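Local coordinates for protein nicotinate phosphoribosyltransferase (PDB 2IM5) that probably catalyses the ATP-driven formation of nicotinate ribonucleotide from nicotinate and 5-phosphoribosyl 1-diphosphate in the pathway to NAD(+), at residues K264-F269 against E291-D296; Y252-F257 against I283-R288; I182-A187 against H203-S208. All coordinates share one frame; numbering follows the deposited sequence.

Overall arrangement
All three contacts lie in the barrel-like part of the enzyme, built around a seven-stranded parallel sheet; two share one region of its helical exterior and the third lies apart. Contacts 1 and 2 are neighbours, their centres about 13 Å apart, and both use helix 279-292: K285 faces helix 254-260, and the chain just past the C-terminal end meets helix 263-268, which comes next after 254-260. Their segments alternate along the chain. Contact 3 joins helix 173-186 to the chain around H203-L205, ahead of edge strand 206-207; its centre is about 32 Å from each of the others. H213, predicted to be autophosphorylated but unmodified in this structure, follows five residues after the 203-208 segment.

Contact 1: residues K264-F269 against E291-D296; sequences KHAMLF and EELRVD
M267 and V295 mark the closest backbone approach, 6.6 Å between their CA atoms, where helix 263-268 passes the chain leaving helix 279-292. That exit is a Schellman motif: R294 takes a positive phi of 59°, the helix stops, and L293 and V295, either side of R294 in the sequence, both direct their side chains at helix 263-268. A266 receives them. Its CB points at 291-296 and meets CD1 of L293 at 3.5 Å, while CG2 of V295 stands a little farther from the same methyl, at 4.2 Å. M267 lies at the margin, its CG touching V295 CG2 at 3.8 Å. The V295 rotamer, with CG1 anti to the backbone N (chi1 171°), sets CG2 beside that nitrogen and within reach of both A266 and M267. Both segments belong to the alpha/beta barrel-like region of the phosphoribosyltransferase, and the contact joins helix 263-268 to the C-terminal exit of the next helix, 279-292, with strand 271-274 between them in the chain. The apolar cluster extends to Y290, which touches A266 and V295. Polar links flank it: K263 NZ donates to the carbonyl of L293, and K300 NZ to those of A266 and F269. H265, whose ring leads away from 291-296, packs against helix 228-240 and hydrogen-bonds E234 through NE2.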
loop_
_atom_site.group_PDB
_atom_site.type_symbol
_atom_site.label_atom_id
_atom_site.label_comp_id
_atom_site.label_asym_id
_atom_site.label_seq_id
_atom_site.Cartn_x
_atom_site.Cartn_y
_atom_site.Cartn_z
ATOM N N LYS A 264 -12.734 -12.170 19.166
ATOM C CA LYS A 264 -12.585 -10.772 19.558
ATOM C C LYS A 264 -12.214 -9.876 18.375
ATOM O O LYS A 264 -12.834 -8.830 18.148
ATOM C CB LYS A 264 -11.519 -10.653 20.644
ATOM C CG LYS A 264 -11.285 -9.244 21.127
ATOM C CD LYS A 264 -10.275 -9.214 22.279
ATOM C CE LYS A 264 -8.915 -9.741 21.859
ATOM N NZ LYS A 264 -7.969 -9.776 23.017
ATOM N N HIS A 265 -11.198 -10.287 17.624
ATOM C CA HIS A 265 -10.763 -9.521 16.468
ATOM C C HIS A 265 -11.793 -9.562 15.339
ATOM O O HIS A 265 -12.024 -8.560 14.664
ATOM C CB HIS A 265 -9.407 -10.040 15.990
ATOM C CG HIS A 265 -8.287 -9.708 16.923
ATOM N ND1 HIS A 265 -7.081 -10.374 16.910
ATOM C CD2 HIS A 265 -8.194 -8.782 17.908
ATOM C CE1 HIS A 265 -6.296 -9.874 17.850
ATOM N NE2 HIS A 265 -6.950 -8.907 18.469
ATOM N N ALA A 266 -12.409 -10.721 15.139
ATOM C CA ALA A 266 -13.419 -10.851 14.101
ATOM C C ALA A 266 -14.576 -9.886 14.388
ATOM O O ALA A 266 -15.133 -9.283 13.477
ATOM C CB ALA A 266 -13.934 -12.285 14.040
ATOM N N MET A 267 -14.922 -9.739 15.663
ATOM C CA MET A 267 -16.015 -8.852 16.059
ATOM C C MET A 267 -15.633 -7.378 15.997
ATOM O O MET A 267 -16.435 -6.537 15.586
ATOM C CB MET A 267 -16.480 -9.180 17.478
ATOM C CG MET A 267 -17.178 -10.532 17.624
ATOM S SD MET A 267 -17.610 -10.822 19.337
ATOM C CE MET A 267 -16.099 -11.222 19.962
ATOM N N LEU A 268 -14.403 -7.069 16.396
ATOM C CA LEU A 268 -13.925 -5.691 16.405
ATOM C C LEU A 268 -13.607 -5.093 15.028
ATOM O O LEU A 268 -14.021 -3.972 14.729
ATOM C CB LEU A 268 -12.696 -5.584 17.311
ATOM C CG LEU A 268 -12.002 -4.229 17.438
ATOM C CD1 LEU A 268 -13.000 -3.154 17.836
ATOM C CD2 LEU A 268 -10.906 -4.340 18.486
ATOM N N PHE A 269 -12.853 -5.814 14.199
ATOM C CA PHE A 269 -12.528 -5.309 12.865
ATOM C C PHE A 269 -13.788 -5.341 12.012
ATOM O O PHE A 269 -14.563 -6.297 12.068
ATOM C CB PHE A 269 -11.425 -6.156 12.238
ATOM C CG PHE A 269 -10.068 -5.885 12.817
ATOM C CD1 PHE A 269 -9.252 -4.904 12.272
ATOM C CD2 PHE A 269 -9.630 -6.567 13.948
ATOM C CE1 PHE A 269 -8.007 -4.598 12.849
ATOM C CE2 PHE A 269 -8.398 -6.273 14.533
ATOM C CZ PHE A 269 -7.582 -5.286 13.985
ATOM N N GLU A 291 -18.982 -17.388 10.242
ATOM C CA GLU A 291 -20.063 -18.191 10.777
ATOM C C GLU A 291 -19.576 -19.152 11.849
ATOM O O GLU A 291 -20.291 -19.406 12.816
ATOM C CB GLU A 291 -20.770 -18.929 9.649
ATOM C CG GLU A 291 -21.420 -17.960 8.683
ATOM C CD GLU A 291 -22.102 -18.654 7.531
ATOM O OE1 GLU A 291 -21.538 -19.648 7.027
ATOM O OE2 GLU A 291 -23.192 -18.194 7.121
ATOM N N GLU A 292 -18.364 -19.674 11.693
ATOM C CA GLU A 292 -17.809 -20.579 12.693
ATOM C C GLU A 292 -17.683 -19.812 14.001
ATOM O O GLU A 292 -17.923 -20.348 15.084
ATOM C CB GLU A 292 -16.416 -21.066 12.280
ATOM C CG GLU A 292 -16.402 -22.252 11.344
ATOM C CD GLU A 292 -15.008 -22.534 10.809
ATOM O OE1 GLU A 292 -14.023 -22.207 11.518
ATOM O OE2 GLU A 292 -14.902 -23.090 9.690
ATOM N N LEU A 293 -17.285 -18.549 13.891
ATOM C CA LEU A 293 -17.113 -17.694 15.055
ATOM C C LEU A 293 -18.427 -17.066 15.509
ATOM O O LEU A 293 -18.449 -16.286 16.459
ATOM C CB LEU A 293 -16.110 -16.585 14.741
ATOM C CG LEU A 293 -14.664 -17.015 14.487
ATOM C CD1 LEU A 293 -13.854 -15.822 13.999
ATOM C CD2 LEU A 293 -14.072 -17.591 15.772
ATOM N N ARG A 294 -19.515 -17.405 14.829
ATOM C CA ARG A 294 -20.824 -16.861 15.156
ATOM C C ARG A 294 -20.838 -15.340 15.046
ATOM O O ARG A 294 -21.375 -14.639 15.903
ATOM C CB ARG A 294 -21.252 -17.302 16.562
ATOM C CG ARG A 294 -22.076 -18.587 16.586
ATOM C CD ARG A 294 -21.411 -19.715 15.797
ATOM N NE ARG A 294 -22.304 -20.862 15.615
ATOM C CZ ARG A 294 -21.993 -21.958 14.928
ATOM N NH1 ARG A 294 -20.804 -22.067 14.348
ATOM N NH2 ARG A 294 -22.874 -22.947 14.822
ATOM N N VAL A 295 -20.224 -14.844 13.978
ATOM C CA VAL A 295 -20.174 -13.421 13.690
ATOM C C VAL A 295 -20.915 -13.283 12.364
ATOM O O VAL A 295 -20.717 -14.087 11.458
ATOM C CB VAL A 295 -18.717 -12.929 13.541
ATOM C CG1 VAL A 295 -18.689 -11.504 13.029
ATOM C CG2 VAL A 295 -18.008 -13.017 14.882
ATOM N N ASP A 296 -21.773 -12.275 12.255
ATOM C CA ASP A 296 -22.554 -12.077 11.044
ATOM C C ASP A 296 -21.753 -11.453 9.907
ATOM O O ASP A 296 -21.438 -10.266 9.937
ATOM C CB ASP A 296 -23.781 -11.215 11.360
ATOM C CG ASP A 296 -24.709 -11.056 10.166
ATOM O OD1 ASP A 296 -24.589 -11.840 9.197
ATOM O OD2 ASP A 296 -25.566 -10.150 10.207
#

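Contact 2: residues Y252-F257 against I283-R288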
loop_
_atom_site.group_PDB
_atom_site.type_symbol
_atom_site.label_atom_id
_atom_site.label_comp_id
_atom_site.label_asym_id
_atom_site.label_seq_id
_atom_site.Cartn_x
_atom_site.Cartn_y
_atom_site.Cartn_z
ATOM N N TYR A 252 0.735 -14.445 5.527
ATOM C CA TYR A 252 1.283 -15.785 5.686
ATOM C C TYR A 252 0.232 -16.785 5.259
ATOM O O TYR A 252 0.104 -17.846 5.862
ATOM C CB TYR A 252 1.694 -16.037 7.144
ATOM C CG TYR A 252 2.746 -15.068 7.621
ATOM C CD1 TYR A 252 3.998 -15.015 7.009
ATOM C CD2 TYR A 252 2.469 -14.163 8.638
ATOM C CE1 TYR A 252 4.944 -14.078 7.393
ATOM C CE2 TYR A 252 3.409 -13.221 9.036
ATOM C CZ TYR A 252 4.645 -13.182 8.405
ATOM O OH TYR A 252 5.575 -12.241 8.773
ATOM N N THR A 253 -0.517 -16.426 4.217
ATOM C CA THR A 253 -1.575 -17.280 3.701
ATOM C C THR A 253 -2.870 -17.021 4.461
ATOM O O THR A 253 -2.877 -16.947 5.691
ATOM C CB THR A 253 -1.173 -18.768 3.827
ATOM O OG1 THR A 253 -0.570 -19.208 2.599
ATOM C CG2 THR A 253 -2.338 -19.612 4.202
ATOM N N THR A 254 -3.964 -16.875 3.722
ATOM C CA THR A 254 -5.263 -16.628 4.325
ATOM C C THR A 254 -5.773 -17.812 5.151
ATOM O O THR A 254 -6.498 -17.613 6.128
ATOM C CB THR A 254 -6.311 -16.244 3.249
ATOM O OG1 THR A 254 -6.001 -14.944 2.736
ATOM C CG2 THR A 254 -7.714 -16.203 3.845
ATOM N N ASP A 255 -5.395 -19.034 4.783
ATOM C CA ASP A 255 -5.830 -20.197 5.556
ATOM C C ASP A 255 -5.257 -20.132 6.972
ATOM O O ASP A 255 -5.940 -20.472 7.940
ATOM C CB ASP A 255 -5.400 -21.512 4.886
ATOM C CG ASP A 255 -6.201 -21.814 3.617
ATOM O OD1 ASP A 255 -7.288 -21.220 3.437
ATOM O OD2 ASP A 255 -5.752 -22.657 2.809
ATOM N N VAL A 256 -4.003 -19.693 7.085
ATOM C CA VAL A 256 -3.363 -19.577 8.387
ATOM C C VAL A 256 -4.055 -18.457 9.171
ATOM O O VAL A 256 -4.349 -18.601 10.353
ATOM C CB VAL A 256 -1.864 -19.255 8.242
ATOM C CG1 VAL A 256 -1.290 -18.833 9.588
ATOM C CG2 VAL A 256 -1.122 -20.479 7.709
ATOM N N PHE A 257 -4.329 -17.341 8.501
ATOM C CA PHE A 257 -4.999 -16.221 9.154
ATOM C C PHE A 257 -6.350 -16.647 9.728
ATOM O O PHE A 257 -6.620 -16.466 10.915
ATOM C CB PHE A 257 -5.237 -15.079 8.167
ATOM C CG PHE A 257 -5.920 -13.886 8.779
ATOM C CD1 PHE A 257 -5.179 -12.839 9.305
ATOM C CD2 PHE A 257 -7.312 -13.834 8.870
ATOM C CE1 PHE A 257 -5.809 -11.754 9.916
ATOM C CE2 PHE A 257 -7.953 -12.761 9.478
ATOM C CZ PHE A 257 -7.199 -11.717 10.003
ATOM N N ILE A 283 -13.901 -15.130 -0.668
ATOM C CA ILE A 283 -15.226 -14.852 -0.121
ATOM C C ILE A 283 -15.768 -16.042 0.672
ATOM O O ILE A 283 -16.324 -15.868 1.764
ATOM C CB ILE A 283 -16.214 -14.474 -1.246
ATOM C CG1 ILE A 283 -15.764 -13.161 -1.893
ATOM C CG2 ILE A 283 -17.621 -14.350 -0.687
ATOM C CD1 ILE A 283 -16.504 -12.796 -3.158
ATOM N N GLU A 284 -15.597 -17.248 0.138
ATOM C CA GLU A 284 -16.065 -18.460 0.820
ATOM C C GLU A 284 -15.373 -18.642 2.166
ATOM O O GLU A 284 -16.029 -18.892 3.176
ATOM C CB GLU A 284 -15.799 -19.715 -0.020
ATOM C CG GLU A 284 -16.541 -19.775 -1.338
ATOM C CD GLU A 284 -18.021 -19.485 -1.187
ATOM O OE1 GLU A 284 -18.669 -20.084 -0.296
ATOM O OE2 GLU A 284 -18.531 -18.655 -1.969
ATOM N N LYS A 285 -14.045 -18.536 2.175
ATOM C CA LYS A 285 -13.274 -18.696 3.407
ATOM C C LYS A 285 -13.714 -17.698 4.469
ATOM O O LYS A 285 -13.934 -18.062 5.623
ATOM C CB LYS A 285 -11.778 -18.511 3.136
ATOM C CG LYS A 285 -11.151 -19.580 2.254
ATOM C CD LYS A 285 -9.688 -19.256 1.963
ATOM C CE LYS A 285 -9.004 -20.358 1.158
ATOM N NZ LYS A 285 -7.631 -19.928 0.713
ATOM N N ALA A 286 -13.847 -16.438 4.070
ATOM C CA ALA A 286 -14.252 -15.373 4.983
ATOM C C ALA A 286 -15.630 -15.643 5.581
ATOM O O ALA A 286 -15.802 -15.647 6.806
ATOM C CB ALA A 286 -14.261 -14.038 4.249
ATOM N N VAL A 287 -16.614 -15.862 4.714
ATOM C CA VAL A 287 -17.972 -16.130 5.167
ATOM C C VAL A 287 -18.030 -17.359 6.067
ATOM O O VAL A 287 -18.713 -17.348 7.096
ATOM C CB VAL A 287 -18.937 -16.328 3.973
ATOM C CG1 VAL A 287 -20.305 -16.796 4.467
ATOM C CG2 VAL A 287 -19.077 -15.025 3.212
ATOM N N ARG A 288 -17.308 -18.412 5.700
ATOM C CA ARG A 288 -17.319 -19.628 6.507
ATOM C C ARG A 288 -16.714 -19.412 7.896
ATOM O O ARG A 288 -17.268 -19.862 8.906
ATOM C CB ARG A 288 -16.576 -20.770 5.793
ATOM C CG ARG A 288 -16.444 -22.020 6.659
ATOM C CD ARG A 288 -16.062 -23.284 5.883
ATOM N NE ARG A 288 -14.708 -23.247 5.332
ATOM C CZ ARG A 288 -14.403 -22.799 4.118
ATOM N NH1 ARG A 288 -15.361 -22.347 3.315
ATOM N NH2 ARG A 288 -13.141 -22.800 3.704
#
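D255 and K285 sit at the closest backbone approach, their CA atoms 7.9 Å apart, where the first turn of helix 254-260 faces the middle of helix 279-292. The contact is carried chiefly by the long side chain of K285. This lysine leaves its helix with CG anti to the carbonyl carbon (chi1 -66°) and is extended from there to NZ, which brings the ammonium to the carboxylate of D255. The salt bridge uses a single oxygen: OD1 is 3.0 Å from NZ, whereas OD2 stays 3.9 Å from it. OD1 lies beside the chain end, as close to CE of K285 (3.0 Å) as to NZ, and the two side chains meet at about a right angle. T254 adds an apolar touch, its CG2 lying 4.1 Å from CD of K285. The threonine's chi1 of -70° turns CG2 to the lysine and leaves OG1 to bond D370 and T249. Helix 263-268 and strand 271-274 lie between the two helices in the chain, and F257, about one turn on from T254, packs against helix 228-240. R288, one turn on from K285, brings its NH2 to 6.1 Å from OD1 of D255, a second positive charge nearby but not in contact. With D255 exposed, this ion pair is probably partly screened by solvent, and the two positive groups would favour an ionised carboxylate.

Contact 3: residues I182-A187 against H203-S208; sequences ILKQYA and HGLRVS
K184 holds CG anti to its own nitrogen (chi1 -180°) and stays extended through every later torsion, so the side chain projects from helix 173-186 straight to the end of helix 197-203. There NZ donates to the carbonyl oxygen of H203 at 2.7 Å. The ammonium approaches from above the carbonyl plane, 37° out of it, with a C=O...N angle of 141°. The methylene chain is used as well: CG of K184 rests 3.8 Å from CD2 of L205, and CD lies 4.0 Å from the same methyl. L205 meets the lysine at a slant. Between these two partners, G204 adopts a positive phi in a Schellman motif that ends the helix, so the K184 ammonium donates to a carbonyl at the C-terminal end of helix 197-203, where its charge probably suits the helix dipole. The imidazole of H203 leads away from K184, and its NE2 is hydrogen-bonded to OD1 of D177, also on helix 173-186. L205 also touches T180 of helix 173-186 and L191 of strand 191-194, and K184 itself touches L191. The contact therefore sits at the surface where helix 173-186 meets the edge of the parallel sheet, with strand 206-207 running beside 191-194.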
loop_
_atom_site.group_PDB
_atom_site.type_symbol
_atom_site.label_atom_id
_atom_site.label_comp_id
_atom_site.label_asym_id
_atom_site.label_seq_id
_atom_site.Cartn_x
_atom_site.Cartn_y
_atom_site.Cartn_z
ATOM N N ILE A 182 -11.119 13.921 -12.661
ATOM C CA ILE A 182 -12.177 13.410 -13.520
ATOM C C ILE A 182 -13.091 12.437 -12.782
ATOM O O ILE A 182 -14.319 12.514 -12.888
ATOM C CB ILE A 182 -11.585 12.700 -14.753
ATOM C CG1 ILE A 182 -10.781 13.702 -15.586
ATOM C CG2 ILE A 182 -12.696 12.075 -15.582
ATOM C CD1 ILE A 182 -9.987 13.072 -16.712
ATOM N N LEU A 183 -12.496 11.513 -12.037
ATOM C CA LEU A 183 -13.292 10.535 -11.300
ATOM C C LEU A 183 -14.199 11.227 -10.289
ATOM O O LEU A 183 -15.360 10.862 -10.135
ATOM C CB LEU A 183 -12.379 9.523 -10.600
ATOM C CG LEU A 183 -11.743 8.511 -11.554
ATOM C CD1 LEU A 183 -10.725 7.638 -10.826
ATOM C CD2 LEU A 183 -12.846 7.645 -12.153
ATOM N N LYS A 184 -13.665 12.234 -9.611
ATOM C CA LYS A 184 -14.444 12.972 -8.628
ATOM C C LYS A 184 -15.660 13.586 -9.310
ATOM O O LYS A 184 -16.745 13.649 -8.741
ATOM C CB LYS A 184 -13.601 14.088 -8.010
ATOM C CG LYS A 184 -14.354 14.895 -6.970
ATOM C CD LYS A 184 -13.636 16.175 -6.599
ATOM C CE LYS A 184 -14.455 16.977 -5.591
ATOM N NZ LYS A 184 -13.782 18.235 -5.191
ATOM N N GLN A 185 -15.457 14.029 -10.542
ATOM C CA GLN A 185 -16.497 14.673 -11.332
ATOM C C GLN A 185 -17.558 13.714 -11.892
ATOM O O GLN A 185 -18.731 14.071 -11.991
ATOM C CB GLN A 185 -15.836 15.439 -12.483
ATOM C CG GLN A 185 -16.736 16.418 -13.206
ATOM C CD GLN A 185 -16.056 17.049 -14.418
ATOM O OE1 GLN A 185 -14.870 17.396 -14.370
ATOM N NE2 GLN A 185 -16.813 17.213 -15.505
ATOM N N TYR A 186 -17.162 12.492 -12.227
ATOM C CA TYR A 186 -18.102 11.543 -12.816
ATOM C C TYR A 186 -18.503 10.310 -12.022
ATOM O O TYR A 186 -19.504 9.672 -12.355
ATOM C CB TYR A 186 -17.569 11.086 -14.176
ATOM C CG TYR A 186 -17.512 12.190 -15.207
ATOM C CD1 TYR A 186 -18.659 12.586 -15.901
ATOM C CD2 TYR A 186 -16.317 12.847 -15.484
ATOM C CE1 TYR A 186 -18.611 13.608 -16.851
ATOM C CE2 TYR A 186 -16.262 13.869 -16.427
ATOM C CZ TYR A 186 -17.409 14.243 -17.107
ATOM O OH TYR A 186 -17.356 15.249 -18.042
ATOM N N ALA A 187 -17.742 9.960 -10.989
ATOM C CA ALA A 187 -18.071 8.764 -10.210
ATOM C C ALA A 187 -19.186 8.946 -9.184
ATOM O O ALA A 187 -19.709 7.963 -8.659
ATOM C CB ALA A 187 -16.821 8.234 -9.525
ATOM N N HIS A 203 -8.078 17.836 -3.923
ATOM C CA HIS A 203 -9.401 17.664 -4.503
ATOM C C HIS A 203 -10.547 17.507 -3.510
ATOM O O HIS A 203 -11.672 17.201 -3.905
ATOM C CB HIS A 203 -9.383 16.476 -5.463
ATOM C CG HIS A 203 -8.467 16.667 -6.630
ATOM N ND1 HIS A 203 -8.685 17.623 -7.598
ATOM C CD2 HIS A 203 -7.313 16.045 -6.970
ATOM C CE1 HIS A 203 -7.704 17.582 -8.484
ATOM N NE2 HIS A 203 -6.857 16.633 -8.125
ATOM N N GLY A 204 -10.261 17.717 -2.229
ATOM C CA GLY A 204 -11.291 17.624 -1.208
ATOM C C GLY A 204 -11.951 16.263 -1.104
ATOM O O GLY A 204 -13.171 16.162 -1.006
ATOM N N LEU A 205 -11.144 15.212 -1.128
ATOM C CA LEU A 205 -11.654 13.855 -1.031
ATOM C C LEU A 205 -11.212 13.234 0.289
ATOM O O LEU A 205 -10.306 13.739 0.946
ATOM C CB LEU A 205 -11.106 13.010 -2.186
ATOM C CG LEU A 205 -11.446 13.443 -3.616
ATOM C CD1 LEU A 205 -10.645 12.588 -4.598
ATOM C CD2 LEU A 205 -12.950 13.293 -3.868
ATOM N N ARG A 206 -11.859 12.139 0.672
ATOM C CA ARG A 206 -11.492 11.420 1.883
ATOM C C ARG A 206 -10.219 10.632 1.568
ATOM O O ARG A 206 -9.987 10.263 0.412
ATOM C CB ARG A 206 -12.578 10.410 2.270
ATOM C CG ARG A 206 -13.864 10.992 2.831
ATOM C CD ARG A 206 -14.785 9.867 3.305
ATOM N NE ARG A 206 -15.362 9.121 2.189
ATOM C CZ ARG A 206 -16.479 9.465 1.553
ATOM N NH1 ARG A 206 -17.157 10.541 1.926
ATOM N NH2 ARG A 206 -16.916 8.743 0.532
ATOM N N VAL A 207 -9.388 10.386 2.579
ATOM C CA VAL A 207 -8.196 9.582 2.353
ATOM C C VAL A 207 -8.683 8.159 2.573
ATOM O O VAL A 207 -9.607 7.937 3.350
ATOM C CB VAL A 207 -7.056 9.899 3.344
ATOM C CG1 VAL A 207 -6.512 11.292 3.074
ATOM C CG2 VAL A 207 -7.551 9.782 4.777
ATOM N N SER A 208 -8.074 7.198 1.897
ATOM C CA SER A 208 -8.494 5.813 2.023
ATOM C C SER A 208 -7.303 4.865 2.006
ATOM O O SER A 208 -6.372 5.039 1.220
ATOM C CB SER A 208 -9.454 5.479 0.876
ATOM O OG SER A 208 -9.780 4.108 0.831
#